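Local coordinates for protein deseasin MCP-01 (Pseudoalteromonas sp., PDB 3VV3) that is a subtilisin-family serine protease that degrades collagen and carries bound calcium ions in its catalytic domain, at residues 84-89 and 153-158; 68-73 and 77-82; 93-98 and 149-154; 135-140 and 171-176. One frame throughout, in Å; residues are numbered along the deposited sequence.

The four contacts run from a calcium-binding loop at the surface to the parallel sheet of the subtilase domain. Along the chain, contact 2 closes before contact 1 opens; their centres lie about 9 Å apart and they share two calcium ions. Contacts 1 and 3, with centres about 7 Å apart, both end on helix 146-161, overlapping at Ile-153 and Asp-154. Contact 4 starts on strand 131-136, which precedes that helix, and is joined to contact 3 by the Cys-135 to Cys-152 disulfide. It lies about 24 Å from contact 2, centre to centre. Helix 146-161 thus ties the metal-bound loop to the sheet and to the segment following strand 166-171.

Contact 1: residues 84-89 and 153-158. With CA (calcium ion), chain C; CA (calcium ion), chain F.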
# COMPACT_ATOMS: atom_id res chain seq x y z
N ILE A 84 -7.16 24.05 -17.94
CA ILE A 84 -6.76 25.41 -17.63
C ILE A 84 -5.58 25.47 -16.66
O ILE A 84 -5.60 24.83 -15.61
CB ILE A 84 -7.93 26.19 -17.03
CG1 ILE A 84 -9.03 26.38 -18.07
CG2 ILE A 84 -7.44 27.52 -16.45
CD1 ILE A 84 -10.36 26.85 -17.48
N ASP A 85 -4.56 26.23 -17.01
CA ASP A 85 -3.47 26.53 -16.08
C ASP A 85 -2.73 25.26 -15.64
O ASP A 85 -2.27 25.17 -14.50
CB ASP A 85 -3.99 27.31 -14.85
CG ASP A 85 -4.37 28.75 -15.19
OD1 ASP A 85 -4.07 29.19 -16.31
OD2 ASP A 85 -4.95 29.45 -14.34
N ASP A 86 -2.61 24.29 -16.54
CA ASP A 86 -1.87 23.06 -16.25
C ASP A 86 -0.36 23.28 -16.36
O ASP A 86 0.28 22.89 -17.34
CB ASP A 86 -2.34 21.88 -17.12
CG ASP A 86 -2.13 22.11 -18.60
OD1 ASP A 86 -2.49 23.20 -19.08
OD2 ASP A 86 -1.62 21.19 -19.27
N VAL A 87 0.18 23.92 -15.34
CA VAL A 87 1.59 24.29 -15.33
C VAL A 87 2.47 23.07 -15.07
O VAL A 87 3.47 22.88 -15.75
CB VAL A 87 1.85 25.36 -14.26
CG1 VAL A 87 3.36 25.62 -14.10
CG2 VAL A 87 1.10 26.65 -14.62
N HIS A 88 2.07 22.24 -14.11
CA HIS A 88 2.85 21.06 -13.73
C HIS A 88 2.18 19.74 -14.10
O HIS A 88 2.73 18.67 -13.84
CB HIS A 88 3.11 21.08 -12.22
CG HIS A 88 3.87 22.27 -11.75
ND1 HIS A 88 5.14 22.57 -12.20
CD2 HIS A 88 3.55 23.25 -10.87
CE1 HIS A 88 5.57 23.67 -11.62
NE2 HIS A 88 4.63 24.10 -10.80
N GLY A 89 0.99 19.82 -14.68
CA GLY A 89 0.20 18.63 -14.94
C GLY A 89 -1.25 18.88 -14.58
O GLY A 89 -1.67 20.04 -14.48
N ILE A 153 -3.60 9.19 -19.57
CA ILE A 153 -2.82 8.72 -20.71
C ILE A 153 -3.03 9.62 -21.93
O ILE A 153 -2.06 10.04 -22.56
CB ILE A 153 -3.12 7.24 -21.04
CG1 ILE A 153 -2.78 6.36 -19.83
CG2 ILE A 153 -2.35 6.80 -22.29
CD1 ILE A 153 -3.39 4.97 -19.87
N ASP A 154 -4.28 9.93 -22.23
CA ASP A 154 -4.59 10.84 -23.33
C ASP A 154 -3.89 12.20 -23.15
O ASP A 154 -3.39 12.78 -24.12
CB ASP A 154 -6.10 11.05 -23.45
CG ASP A 154 -6.84 9.82 -23.95
OD1 ASP A 154 -6.20 8.81 -24.33
OD2 ASP A 154 -8.09 9.86 -23.97
N TYR A 155 -3.88 12.70 -21.92
CA TYR A 155 -3.24 14.00 -21.64
C TYR A 155 -1.76 13.95 -21.95
O TYR A 155 -1.21 14.84 -22.61
CB TYR A 155 -3.45 14.40 -20.18
CG TYR A 155 -2.66 15.60 -19.71
CD1 TYR A 155 -3.08 16.90 -20.01
CD2 TYR A 155 -1.52 15.46 -18.91
CE1 TYR A 155 -2.37 18.01 -19.57
CE2 TYR A 155 -0.80 16.57 -18.46
CZ TYR A 155 -1.24 17.84 -18.80
OH TYR A 155 -0.55 18.95 -18.36
N MET A 156 -1.10 12.89 -21.48
CA MET A 156 0.33 12.72 -21.70
C MET A 156 0.64 12.55 -23.18
O MET A 156 1.63 13.10 -23.68
CB MET A 156 0.84 11.50 -20.90
CG MET A 156 0.66 11.63 -19.38
SD MET A 156 1.81 12.82 -18.65
CE MET A 156 1.34 12.68 -16.92
N VAL A 157 -0.18 11.77 -23.88
CA VAL A 157 0.01 11.58 -25.32
C VAL A 157 -0.17 12.91 -26.04
O VAL A 157 0.58 13.23 -26.96
CB VAL A 157 -0.94 10.53 -25.89
CG1 VAL A 157 -0.84 10.49 -27.41
CG2 VAL A 157 -0.62 9.16 -25.26
N GLY A 158 -1.14 13.70 -25.59
CA GLY A 158 -1.34 15.05 -26.12
C GLY A 158 -0.08 15.90 -25.99
O GLY A 158 0.32 16.58 -26.94
CA CA C . -3.69 24.11 -20.85
CA CA F . -3.09 29.76 -18.42
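Gly-89 and Tyr-155 mark the nearest backbone approach, with Gly-89 CA 8.8 Å from Tyr-155 CA, a gap spanned by the tyrosine side chain. Segment 84-89 is an irregular loop that enters the edge strand 89-91 at its last residue, while 153-158 is regular helix. Asp-86 forms the centre of an inverse gamma turn. Gly-89 adopts backbone angles at which a side chain would press on the preceding carbonyl, and its CA packs 3.5 Å from Tyr-155 OH.

The polar link is a short hydrogen bond in which Tyr-155 OH donates to Asp-86 OD2 over 2.6 Å. It uses the anti lone pair of OD2, on the side away from OD1, and OD2 lies near the plane of the tyrosine ring at its edge, with the carboxylate turned 70° against that ring. With CG anti to the backbone N (chi1 171°), the tyrosine ring extends from the helix toward the loop. The other carboxylate oxygen, Asp-86 OD1, binds a calcium ion at 2.3 Å. Asn-81 ND2 probably also donates to Asp-86 OD2, so that metal, phenol and amide together hold the carboxylate. The neighbouring Asp-85 OD1 binds the second calcium ion at 2.4 Å, while its OD2 accepts from the backbone N of Gly-75. Trp-65 and Val-133 also pack against Tyr-155.

This is second-shell support of a two-calcium loop: a buried helix tyrosine probably helps to position a first-shell aspartate of the site completed by Glu-70, Asp-77, Asp-79, Asn-81 and Tyr-83.

Contact 2: residues 68-73 and 77-82. With CA (calcium ion), chain C; CA (calcium ion), chain F.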
# COMPACT_ATOMS: atom_id res chain seq x y z
N SER A 68 5.42 24.78 -21.19
CA SER A 68 5.93 25.97 -21.88
C SER A 68 4.81 26.73 -22.58
O SER A 68 4.97 27.89 -22.95
CB SER A 68 7.02 25.59 -22.88
OG SER A 68 6.48 24.86 -23.96
N GLY A 69 3.66 26.07 -22.74
CA GLY A 69 2.54 26.66 -23.45
C GLY A 69 1.46 27.27 -22.56
O GLY A 69 0.44 27.74 -23.06
N GLU A 70 1.69 27.24 -21.25
CA GLU A 70 0.74 27.81 -20.29
C GLU A 70 1.27 29.05 -19.59
O GLU A 70 2.39 29.07 -19.07
CB GLU A 70 0.36 26.77 -19.23
CG GLU A 70 -0.83 25.89 -19.59
CD GLU A 70 -2.16 26.61 -19.43
OE1 GLU A 70 -2.17 27.69 -18.83
OE2 GLU A 70 -3.19 26.09 -19.89
N ILE A 71 0.44 30.09 -19.58
CA ILE A 71 0.65 31.23 -18.71
C ILE A 71 0.02 30.88 -17.37
O ILE A 71 -1.18 30.64 -17.29
CB ILE A 71 -0.03 32.49 -19.26
CG1 ILE A 71 0.55 32.83 -20.64
CG2 ILE A 71 0.10 33.64 -18.29
CD1 ILE A 71 0.00 34.12 -21.24
N ALA A 72 0.82 30.83 -16.31
CA ALA A 72 0.29 30.42 -15.02
C ALA A 72 -0.73 31.42 -14.50
O ALA A 72 -0.56 32.64 -14.62
CB ALA A 72 1.42 30.24 -14.00
N GLY A 73 -1.81 30.89 -13.93
CA GLY A 73 -2.73 31.68 -13.13
C GLY A 73 -3.63 32.68 -13.83
O GLY A 73 -4.27 33.49 -13.17
N ASP A 77 -6.89 28.35 -20.69
CA ASP A 77 -6.19 27.21 -21.28
C ASP A 77 -5.37 27.68 -22.49
O ASP A 77 -5.80 27.49 -23.63
CB ASP A 77 -7.23 26.15 -21.69
CG ASP A 77 -6.64 24.97 -22.44
OD1 ASP A 77 -5.41 24.80 -22.42
OD2 ASP A 77 -7.41 24.22 -23.08
N ASN A 78 -4.19 28.27 -22.25
CA ASN A 78 -3.49 28.99 -23.33
C ASN A 78 -3.05 28.09 -24.47
O ASN A 78 -3.05 28.51 -25.64
CB ASN A 78 -2.27 29.78 -22.83
CG ASN A 78 -2.61 30.69 -21.68
OD1 ASN A 78 -3.04 31.85 -21.85
ND2 ASN A 78 -2.40 30.18 -20.48
N ASP A 79 -2.66 26.85 -24.15
CA ASP A 79 -2.19 25.92 -25.17
C ASP A 79 -3.31 25.09 -25.79
O ASP A 79 -3.06 24.29 -26.68
CB ASP A 79 -1.03 25.04 -24.67
CG ASP A 79 -1.37 24.25 -23.42
OD1 ASP A 79 -2.29 24.65 -22.70
OD2 ASP A 79 -0.69 23.23 -23.14
N GLY A 80 -4.53 25.30 -25.33
CA GLY A 80 -5.68 24.63 -25.90
C GLY A 80 -5.64 23.12 -25.79
O GLY A 80 -6.01 22.41 -26.73
N ASN A 81 -5.16 22.62 -24.66
CA ASN A 81 -5.12 21.17 -24.50
C ASN A 81 -6.24 20.63 -23.62
O ASN A 81 -6.27 19.44 -23.28
CB ASN A 81 -3.74 20.69 -24.02
CG ASN A 81 -3.44 21.08 -22.58
OD1 ASN A 81 -4.13 21.90 -21.98
ND2 ASN A 81 -2.39 20.48 -22.03
N GLY A 82 -7.18 21.51 -23.26
CA GLY A 82 -8.39 21.07 -22.58
C GLY A 82 -8.36 21.30 -21.08
O GLY A 82 -9.37 21.10 -20.40
CA CA C . -3.69 24.11 -20.85
CA CA F . -3.09 29.76 -18.42
O HOH W 1 0.35 28.57 -25.67
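Two calcium ions share this loop, and Glu-70 bridges them, one carboxylate oxygen on each, where segment 68-73 meets 77-82. The spacing of Asp-77, Asp-79 and Asn-81 recalls the DxDxNG calcium-binding loops of EF-hand type. Glu-70 OE2 reaches the first ion at 2.3 Å, its chain bent at chi2 (-77°), and Asp-77 OD1 joins it at 2.4 Å. Asp-79 OD1 and Asn-81 OD1 bind the same metal; Asp-86 and the Tyr-83 carbonyl complete it. Glu-70 and Asp-79 each give one oxygen to this ion, their carboxylate planes standing 85° apart. Asp-79 OD2 is engaged by Asn-67.

Glu-70 OE1 binds the second ion at 2.3 Å, and Ile-71 O adds a backbone ligand at 2.4 Å. Asn-78 is modelled with ND2 2.2 Å from this calcium, where an amide oxygen would be expected; its orientation, and the bond from ND2 to Glu-70 OE1, are therefore doubtful. Asp-74, Ile-76 and Asp-85 supply the other ligands. A bond from Gly-80 N to Asp-77 O (3.0 Å) closes a type I turn, past which Asp-77 OD1 accepts from Asn-81 N and OD2 from Gly-82 N (2.7 Å). A water donates to Gly-69 O at 2.7 Å.

The whole arrangement lies at the surface, in the loop that follows strand 45-50 and precedes edge strand 89-91 along the chain; Asn-81 packs on Tyr-155 and Leu-159 of helix 146-161.

Contact 3: residues 93-98 and 149-154; sequences ITDVGD and AIKCID
Lys-151 and Asp-95 are brought together by their torsions: the lysine leaves the helix with CG anti to its carbonyl carbon (chi1 -71°), then bends at chi3 (73°) to turn its ammonium group toward the loop, while Asp-95 likewise holds CG opposite its own carbonyl carbon, beside the backbone N. The result is a salt bridge from the loop after the edge strand 89-91 to helix 146-161, the helix of the beta-alpha-beta crossover between strands 131-136 and 166-171 of the parallel sheet of the subtilase fold.

The two side chains meet at about a right angle. Lys-151 NZ approaches on the syn side of the carboxylate and donates to Asp-95 OD1 over 2.7 Å, whereas Asp-95 OD2 stands 3.9 Å from NZ, making the bridge one-pronged. Lys-151 CE follows along at 3.5 Å from Asp-95 OD1. The ammonium group has a second partner in the carbonyl O of Ala-92, and the side chain of Tyr-83 touches both members of the pair. A methionine at Lys-151 would probably leave the Asp-95 carboxylate without its countercharge and the Ala-92 carbonyl without this donor, setting the tip of the loop freer to move.

Next to the lysine on the helix, Cys-152 forms the disulfide with Cys-135 and packs on Ala-92, a covalent link beside the ionic one. The loop itself is shaped by an ST turn: Val-96 N donates to Thr-94 OG1 over 3.2 Å, with an N-H...O angle of 162°.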
# COMPACT_ATOMS: atom_id res chain seq x y z
N ILE A 93 -9.53 13.91 -12.10
CA ILE A 93 -10.80 13.78 -11.42
C ILE A 93 -11.62 15.08 -11.52
O ILE A 93 -12.82 15.06 -11.84
CB ILE A 93 -10.60 13.40 -9.93
CG1 ILE A 93 -9.73 12.14 -9.81
CG2 ILE A 93 -11.94 13.21 -9.24
CD1 ILE A 93 -9.27 11.86 -8.38
N THR A 94 -10.96 16.21 -11.29
CA THR A 94 -11.65 17.50 -11.18
C THR A 94 -11.40 18.39 -12.39
O THR A 94 -12.04 19.44 -12.53
CB THR A 94 -11.19 18.26 -9.94
OG1 THR A 94 -9.81 18.62 -10.07
CG2 THR A 94 -11.39 17.42 -8.68
N ASP A 95 -10.47 17.97 -13.25
CA ASP A 95 -10.02 18.74 -14.41
C ASP A 95 -9.20 19.98 -14.06
O ASP A 95 -8.79 20.72 -14.95
CB ASP A 95 -11.19 19.13 -15.32
CG ASP A 95 -11.75 17.95 -16.08
OD1 ASP A 95 -11.07 16.91 -16.16
OD2 ASP A 95 -12.88 18.06 -16.59
N VAL A 96 -8.96 20.21 -12.77
CA VAL A 96 -8.13 21.35 -12.39
C VAL A 96 -6.69 21.11 -12.85
O VAL A 96 -6.19 19.98 -12.78
CB VAL A 96 -8.21 21.61 -10.87
CG1 VAL A 96 -7.27 22.74 -10.46
CG2 VAL A 96 -9.65 21.94 -10.47
N GLY A 97 -6.04 22.16 -13.34
CA GLY A 97 -4.67 22.05 -13.84
C GLY A 97 -3.62 22.03 -12.75
O GLY A 97 -2.65 22.79 -12.78
N ASP A 98 -3.80 21.13 -11.78
CA ASP A 98 -2.93 21.07 -10.61
C ASP A 98 -2.82 19.62 -10.16
O ASP A 98 -3.79 19.05 -9.66
CB ASP A 98 -3.54 21.92 -9.48
CG ASP A 98 -2.61 22.05 -8.29
OD1 ASP A 98 -1.59 21.33 -8.24
OD2 ASP A 98 -2.90 22.89 -7.41
N ALA A 149 -7.76 7.12 -15.47
CA ALA A 149 -6.45 6.71 -15.94
C ALA A 149 -6.34 6.98 -17.43
O ALA A 149 -5.30 7.40 -17.91
CB ALA A 149 -6.22 5.23 -15.65
N ILE A 150 -7.42 6.74 -18.16
CA ILE A 150 -7.42 7.03 -19.60
C ILE A 150 -7.28 8.53 -19.89
O ILE A 150 -6.54 8.93 -20.80
CB ILE A 150 -8.67 6.43 -20.30
CG1 ILE A 150 -8.56 4.90 -20.33
CG2 ILE A 150 -8.81 6.96 -21.71
CD1 ILE A 150 -9.88 4.20 -20.69
N LYS A 151 -7.96 9.37 -19.12
CA LYS A 151 -7.80 10.81 -19.26
C LYS A 151 -6.33 11.19 -19.08
O LYS A 151 -5.82 12.05 -19.80
CB LYS A 151 -8.68 11.58 -18.28
CG LYS A 151 -10.16 11.53 -18.61
CD LYS A 151 -11.01 12.18 -17.52
CE LYS A 151 -10.91 13.70 -17.53
NZ LYS A 151 -11.83 14.29 -16.50
N CYS A 152 -5.66 10.56 -18.12
CA CYS A 152 -4.24 10.81 -17.89
C CYS A 152 -3.38 10.40 -19.07
O CYS A 152 -2.52 11.16 -19.51
CB CYS A 152 -3.76 10.08 -16.62
SG CYS A 152 -4.31 10.89 -15.10
N ILE A 153 -3.60 9.19 -19.57
CA ILE A 153 -2.82 8.72 -20.71
C ILE A 153 -3.03 9.62 -21.93
O ILE A 153 -2.06 10.04 -22.56
CB ILE A 153 -3.12 7.24 -21.04
CG1 ILE A 153 -2.78 6.36 -19.83
CG2 ILE A 153 -2.35 6.80 -22.29
CD1 ILE A 153 -3.39 4.97 -19.87
N ASP A 154 -4.28 9.93 -22.23
CA ASP A 154 -4.59 10.84 -23.33
C ASP A 154 -3.89 12.20 -23.15
O ASP A 154 -3.39 12.78 -24.12
CB ASP A 154 -6.10 11.05 -23.45
CG ASP A 154 -6.84 9.82 -23.95
OD1 ASP A 154 -6.20 8.81 -24.33
OD2 ASP A 154 -8.09 9.86 -23.97

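Contact 4: residues 135-140 and 171-176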
# COMPACT_ATOMS: atom_id res chain seq x y z
N CYS A 135 -0.08 13.45 -13.53
CA CYS A 135 -1.52 13.40 -13.71
C CYS A 135 -2.11 12.61 -12.54
O CYS A 135 -1.80 11.43 -12.35
CB CYS A 135 -1.93 12.77 -15.04
SG CYS A 135 -3.73 12.82 -15.32
N LYS A 136 -2.92 13.31 -11.75
CA LYS A 136 -3.55 12.75 -10.57
C LYS A 136 -4.90 12.17 -10.96
O LYS A 136 -5.81 12.92 -11.32
CB LYS A 136 -3.72 13.86 -9.53
CG LYS A 136 -4.54 13.48 -8.30
CD LYS A 136 -4.56 14.64 -7.30
CE LYS A 136 -5.34 14.25 -6.05
NZ LYS A 136 -4.71 13.07 -5.36
N PHE A 137 -5.03 10.84 -10.92
CA PHE A 137 -6.34 10.21 -11.16
C PHE A 137 -6.83 9.47 -9.91
O PHE A 137 -7.96 8.97 -9.89
CB PHE A 137 -6.33 9.28 -12.39
CG PHE A 137 -5.80 7.89 -12.12
CD1 PHE A 137 -4.43 7.68 -11.94
CD2 PHE A 137 -6.65 6.80 -12.05
CE1 PHE A 137 -3.93 6.40 -11.69
CE2 PHE A 137 -6.16 5.52 -11.81
CZ PHE A 137 -4.79 5.32 -11.63
N LEU A 138 -5.99 9.42 -8.88
CA LEU A 138 -6.37 8.82 -7.60
C LEU A 138 -6.48 9.89 -6.54
O LEU A 138 -5.56 10.69 -6.35
CB LEU A 138 -5.33 7.78 -7.17
CG LEU A 138 -5.24 6.59 -8.12
CD1 LEU A 138 -4.02 5.74 -7.81
CD2 LEU A 138 -6.52 5.76 -8.06
N ALA A 139 -7.60 9.90 -5.83
CA ALA A 139 -7.88 10.94 -4.85
C ALA A 139 -7.16 10.69 -3.54
O ALA A 139 -6.52 9.65 -3.36
CB ALA A 139 -9.38 11.04 -4.61
N ALA A 140 -7.28 11.64 -2.61
CA ALA A 140 -6.66 11.52 -1.30
C ALA A 140 -7.11 10.25 -0.58
O ALA A 140 -6.37 9.69 0.24
CB ALA A 140 -6.97 12.74 -0.46
N ASN A 171 3.44 3.91 -14.29
CA ASN A 171 2.12 3.47 -13.87
C ASN A 171 2.19 2.50 -12.70
O ASN A 171 2.12 1.28 -12.88
CB ASN A 171 1.38 2.84 -15.05
CG ASN A 171 1.28 3.79 -16.22
OD1 ASN A 171 2.13 3.80 -17.12
ND2 ASN A 171 0.27 4.64 -16.20
N SER A 172 2.37 3.07 -11.51
CA SER A 172 2.46 2.30 -10.26
C SER A 172 1.08 2.11 -9.67
O SER A 172 0.78 2.59 -8.57
CB SER A 172 3.37 3.02 -9.26
OG SER A 172 4.72 3.01 -9.70
N TRP A 173 0.24 1.42 -10.43
CA TRP A 173 -1.15 1.18 -10.05
C TRP A 173 -1.66 -0.03 -10.80
O TRP A 173 -1.06 -0.46 -11.78
CB TRP A 173 -2.03 2.41 -10.35
CG TRP A 173 -1.98 2.93 -11.78
CD1 TRP A 173 -1.11 3.87 -12.27
CD2 TRP A 173 -2.83 2.56 -12.87
NE1 TRP A 173 -1.37 4.09 -13.61
CE2 TRP A 173 -2.42 3.30 -13.99
CE3 TRP A 173 -3.90 1.67 -13.01
CZ2 TRP A 173 -3.04 3.18 -15.24
CZ3 TRP A 173 -4.52 1.55 -14.25
CH2 TRP A 173 -4.08 2.30 -15.35
N GLY A 174 -2.77 -0.58 -10.33
CA GLY A 174 -3.39 -1.70 -11.02
C GLY A 174 -4.76 -1.98 -10.45
O GLY A 174 -5.11 -1.48 -9.38
N GLY A 175 -5.54 -2.78 -11.17
CA GLY A 175 -6.85 -3.18 -10.70
C GLY A 175 -7.78 -3.42 -11.87
O GLY A 175 -7.56 -2.92 -12.97
N GLY A 176 -8.82 -4.21 -11.62
CA GLY A 176 -9.86 -4.41 -12.61
C GLY A 176 -9.50 -5.45 -13.65
O GLY A 176 -8.46 -6.10 -13.57
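Aromatic packing carries this contact: Phe-137 sets its ring edge against the face of Trp-173 in a T-shaped (edge-to-face) arrangement. The phenylalanine ring and the five-membered indole ring lie with centroids 4.8 Å apart and planes at 65°. Phe-137 CZ is the leading atom, 3.6 Å from Trp-173 CD2 and displaced toward the rim of the indole, while Phe-137 CE1 comes within 3.8 Å of Trp-173 CD1. On the tryptophan, CG sits between the backbone N and the carbonyl carbon (chi1 54°), and chi2 near -90° turns a broad face to the phenylalanine. A serine at Trp-173 would probably take away the surface on which Phe-137 rests, opening a gap beside its ring edge.

Apolar packing continues on the phenylalanine, where Leu-138 CG lies over the centre of one ring face at 3.7 Å. Ala-149 and Cys-152 of helix 146-161 also touch this ring, and Ala-149, Ile-49 and Pro-214 touch the indole.

No hydrogen bond joins the two segments; polar groups are satisfied within each or by outside residues. Lys-136 NZ donates to Leu-138 O over 2.7 Å, in the carbonyl plane, and also forms a salt bridge with Asp-102. Ser-172 OG bonds to the carbonyl O of Ser-270, the probable nucleophile of the subtilase triad.

Segment 135-140 leaves the end of strand 131-136; segment 171-176 leaves the end of strand 166-171. These strands flank strand 45-50 in the parallel sheet. Both rings pack on Ile-49 of that intervening strand, beside helix 146-161, and Gly-176 makes backbone hydrogen bonds to the second subunit.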